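Local atomic coordinates of 4-alpha-glucanotransferase (Streptococcus agalactiae, PDB entry 6M6T), a protein that is an amylomaltase of the 4-alpha-glucanotransferase family, an enzyme built on a TIM barrel with glycan ligands bound in its pockets. Residues D275-Q284 / E326-L335. Residues are numbered along the deposited sequence; the frame is centred on the assembly and turned at random.
Sequences DFDWWIYRIQ and ELFATIKEKL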
# COMPACT_ATOMS: atom_id res chain seq x y z
N ASP A 275 7.30 -0.36 25.47
CA ASP A 275 7.84 0.89 24.95
C ASP A 275 7.63 1.02 23.44
O ASP A 275 8.39 1.71 22.77
CB ASP A 275 9.31 1.04 25.32
CG ASP A 275 9.76 2.47 25.33
OD1 ASP A 275 8.90 3.34 25.06
OD2 ASP A 275 10.96 2.73 25.61
N PHE A 276 6.62 0.34 22.91
CA PHE A 276 6.29 0.37 21.48
C PHE A 276 7.45 -0.09 20.58
O PHE A 276 7.52 0.27 19.41
CB PHE A 276 5.79 1.75 21.08
CG PHE A 276 4.61 2.22 21.87
CD1 PHE A 276 3.33 1.87 21.48
CD2 PHE A 276 4.78 3.04 22.96
CE1 PHE A 276 2.23 2.31 22.19
CE2 PHE A 276 3.68 3.48 23.67
CZ PHE A 276 2.41 3.11 23.28
N ASP A 277 8.35 -0.92 21.12
CA ASP A 277 9.48 -1.49 20.40
C ASP A 277 9.14 -1.82 18.95
O ASP A 277 9.76 -1.31 18.00
CB ASP A 277 9.93 -2.75 21.17
CG ASP A 277 11.27 -3.35 20.67
OD1 ASP A 277 11.43 -3.68 19.46
OD2 ASP A 277 12.17 -3.53 21.54
N TRP A 278 8.10 -2.63 18.76
CA TRP A 278 7.77 -3.12 17.43
C TRP A 278 7.37 -1.98 16.50
O TRP A 278 7.73 -1.98 15.32
CB TRP A 278 6.66 -4.16 17.52
CG TRP A 278 6.30 -4.80 16.21
CD1 TRP A 278 7.10 -5.58 15.41
CD2 TRP A 278 5.02 -4.72 15.56
NE1 TRP A 278 6.39 -5.99 14.30
CE2 TRP A 278 5.12 -5.48 14.37
CE3 TRP A 278 3.81 -4.08 15.86
CZ2 TRP A 278 4.05 -5.61 13.48
CZ3 TRP A 278 2.75 -4.22 14.98
CH2 TRP A 278 2.88 -4.98 13.81
N TRP A 279 6.63 -1.00 17.02
CA TRP A 279 6.19 0.11 16.19
C TRP A 279 7.35 1.01 15.80
O TRP A 279 7.39 1.55 14.69
CB TRP A 279 5.14 0.92 16.94
CG TRP A 279 3.76 0.36 16.81
CD1 TRP A 279 3.01 -0.17 17.81
CD2 TRP A 279 2.97 0.31 15.62
NE1 TRP A 279 1.78 -0.56 17.31
CE2 TRP A 279 1.74 -0.28 15.97
CE3 TRP A 279 3.17 0.69 14.30
CZ2 TRP A 279 0.72 -0.49 15.05
CZ3 TRP A 279 2.17 0.48 13.39
CH2 TRP A 279 0.96 -0.10 13.76
N ILE A 280 8.30 1.21 16.72
CA ILE A 280 9.50 1.97 16.36
C ILE A 280 10.23 1.28 15.23
O ILE A 280 10.72 1.93 14.30
CB ILE A 280 10.41 2.16 17.59
CG1 ILE A 280 9.66 2.90 18.70
CG2 ILE A 280 11.70 2.88 17.20
CD1 ILE A 280 9.38 4.32 18.39
N TYR A 281 10.25 -0.05 15.26
CA TYR A 281 10.91 -0.80 14.19
C TYR A 281 10.15 -0.69 12.87
O TYR A 281 10.76 -0.52 11.80
CB TYR A 281 11.08 -2.25 14.66
CG TYR A 281 11.13 -3.31 13.61
CD1 TYR A 281 12.31 -3.61 12.95
CD2 TYR A 281 10.00 -4.06 13.32
CE1 TYR A 281 12.36 -4.61 12.00
CE2 TYR A 281 10.03 -5.06 12.37
CZ TYR A 281 11.21 -5.34 11.71
OH TYR A 281 11.23 -6.34 10.77
N ARG A 282 8.82 -0.77 12.92
CA ARG A 282 8.03 -0.60 11.71
C ARG A 282 8.29 0.76 11.07
O ARG A 282 8.63 0.85 9.88
CB ARG A 282 6.54 -0.75 12.03
CG ARG A 282 6.06 -2.19 12.20
CD ARG A 282 4.57 -2.31 11.91
NE ARG A 282 4.28 -2.16 10.48
CZ ARG A 282 3.07 -2.26 9.96
NH1 ARG A 282 2.02 -2.51 10.74
NH2 ARG A 282 2.89 -2.11 8.65
N ILE A 283 8.16 1.84 11.86
CA ILE A 283 8.35 3.21 11.38
C ILE A 283 9.77 3.41 10.87
O ILE A 283 9.99 4.11 9.87
CB ILE A 283 8.01 4.22 12.49
CG1 ILE A 283 6.52 4.16 12.87
CG2 ILE A 283 8.35 5.60 12.07
CD1 ILE A 283 5.60 4.81 11.87
N GLN A 284 10.76 2.83 11.56
CA GLN A 284 12.15 3.00 11.16
C GLN A 284 12.39 2.36 9.80
O GLN A 284 12.98 2.98 8.89
CB GLN A 284 13.07 2.40 12.23
CG GLN A 284 14.52 2.86 12.15
CD GLN A 284 15.34 2.52 13.39
OE1 GLN A 284 15.81 1.40 13.57
NE2 GLN A 284 15.52 3.52 14.25
N GLU A 326 1.05 8.52 23.43
CA GLU A 326 2.30 7.94 23.94
C GLU A 326 3.15 7.37 22.81
O GLU A 326 4.36 7.59 22.76
CB GLU A 326 1.99 6.87 24.99
CG GLU A 326 1.20 7.35 26.20
CD GLU A 326 -0.28 7.57 25.88
OE1 GLU A 326 -0.94 8.43 26.52
OE2 GLU A 326 -0.77 6.89 24.94
N LEU A 327 2.52 6.62 21.90
CA LEU A 327 3.25 6.01 20.79
C LEU A 327 3.98 7.07 19.98
O LEU A 327 5.17 6.93 19.67
CB LEU A 327 2.30 5.24 19.88
CG LEU A 327 2.81 5.03 18.46
CD1 LEU A 327 3.88 3.95 18.43
CD2 LEU A 327 1.69 4.69 17.49
N PHE A 328 3.28 8.15 19.65
CA PHE A 328 3.91 9.11 18.76
C PHE A 328 4.92 9.98 19.50
O PHE A 328 5.92 10.40 18.91
CB PHE A 328 2.84 9.92 18.03
CG PHE A 328 2.14 9.14 16.94
CD1 PHE A 328 2.79 8.86 15.74
CD2 PHE A 328 0.86 8.63 17.14
CE1 PHE A 328 2.17 8.13 14.74
CE2 PHE A 328 0.23 7.89 16.14
CZ PHE A 328 0.89 7.64 14.94
N ALA A 329 4.72 10.24 20.79
CA ALA A 329 5.80 10.88 21.54
C ALA A 329 7.04 9.99 21.56
O ALA A 329 8.17 10.48 21.42
CB ALA A 329 5.35 11.19 22.97
N THR A 330 6.85 8.69 21.72
CA THR A 330 7.99 7.79 21.75
C THR A 330 8.71 7.79 20.42
O THR A 330 9.94 7.79 20.37
CB THR A 330 7.55 6.38 22.12
OG1 THR A 330 6.70 6.43 23.27
CG2 THR A 330 8.76 5.52 22.45
N ILE A 331 7.94 7.80 19.32
CA ILE A 331 8.56 7.84 17.99
C ILE A 331 9.35 9.13 17.81
O ILE A 331 10.52 9.11 17.41
CB ILE A 331 7.51 7.63 16.88
CG1 ILE A 331 6.94 6.22 16.93
CG2 ILE A 331 8.14 7.82 15.51
CD1 ILE A 331 5.69 6.03 16.09
N LYS A 332 8.74 10.28 18.14
CA LYS A 332 9.47 11.55 18.05
C LYS A 332 10.77 11.50 18.85
O LYS A 332 11.84 11.79 18.31
CB LYS A 332 8.59 12.71 18.54
CG LYS A 332 9.09 14.07 18.05
CD LYS A 332 8.55 15.22 18.87
CE LYS A 332 8.87 16.58 18.19
NZ LYS A 332 9.61 17.58 19.05
N GLU A 333 10.69 11.14 20.13
CA GLU A 333 11.90 11.09 20.95
C GLU A 333 12.96 10.17 20.34
O GLU A 333 14.13 10.56 20.19
CB GLU A 333 11.56 10.63 22.37
CG GLU A 333 12.79 10.53 23.26
CD GLU A 333 13.60 11.84 23.31
OE1 GLU A 333 14.58 12.00 22.52
OE2 GLU A 333 13.26 12.72 24.14
N LYS A 334 12.59 8.94 19.99
CA LYS A 334 13.60 7.95 19.66
C LYS A 334 14.10 8.09 18.22
O LYS A 334 15.25 7.75 17.94
CB LYS A 334 13.06 6.55 19.91
CG LYS A 334 13.17 6.11 21.35
CD LYS A 334 12.44 4.81 21.55
CE LYS A 334 12.72 4.26 22.93
NZ LYS A 334 12.27 2.84 23.00
N LEU A 335 13.27 8.61 17.33
CA LEU A 335 13.56 8.64 15.90
C LEU A 335 13.77 10.04 15.35
O LEU A 335 14.16 10.17 14.18
CB LEU A 335 12.42 7.96 15.13
CG LEU A 335 12.37 6.45 15.31
CD1 LEU A 335 11.30 5.81 14.43
CD2 LEU A 335 13.73 5.93 14.98
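With its CG anti to the carbonyl carbon (chi1 -57°), F276 turns its ring onto the helix of L327, while K334, its chain extended beyond CG, carries NZ out to D275. The L327 CA lies 3.8 Å from the centroid of the F276 ring and 8° off its normal, which identifies a CH-pi contact over the face. L327 CD1 meanwhile reaches W279 CB at 3.6 Å. Further along the two helices, I280 and I331 run alongside one another, pointing in opposite senses, I280 CD1 to I331 CG1 at 3.4 Å. I283 lies roughly perpendicular to I331, and I283 CG2 lies 3.8 Å from L335 CD1. In the TIM barrel these are neighbouring outer helices: helix 277-289 leads into strand 292-295, and helix 324-335 leads into strand 340-342; the segment axes cross at -58°, 10.2 Å apart. W279 and I283 also touch M217 of the inner strand 212-217. D275 OD2 and K334 NZ form a salt bridge of 2.9 Å, the hydrogen bond within it being weak. D275 is the C-prime residue of a Schellman motif ending helix 268-273, and F276 occupies the N-cap position of helix 277-289. T330 OG1 donates to E326 O at 2.7 Å, from the carbonyl face opposite T330 N.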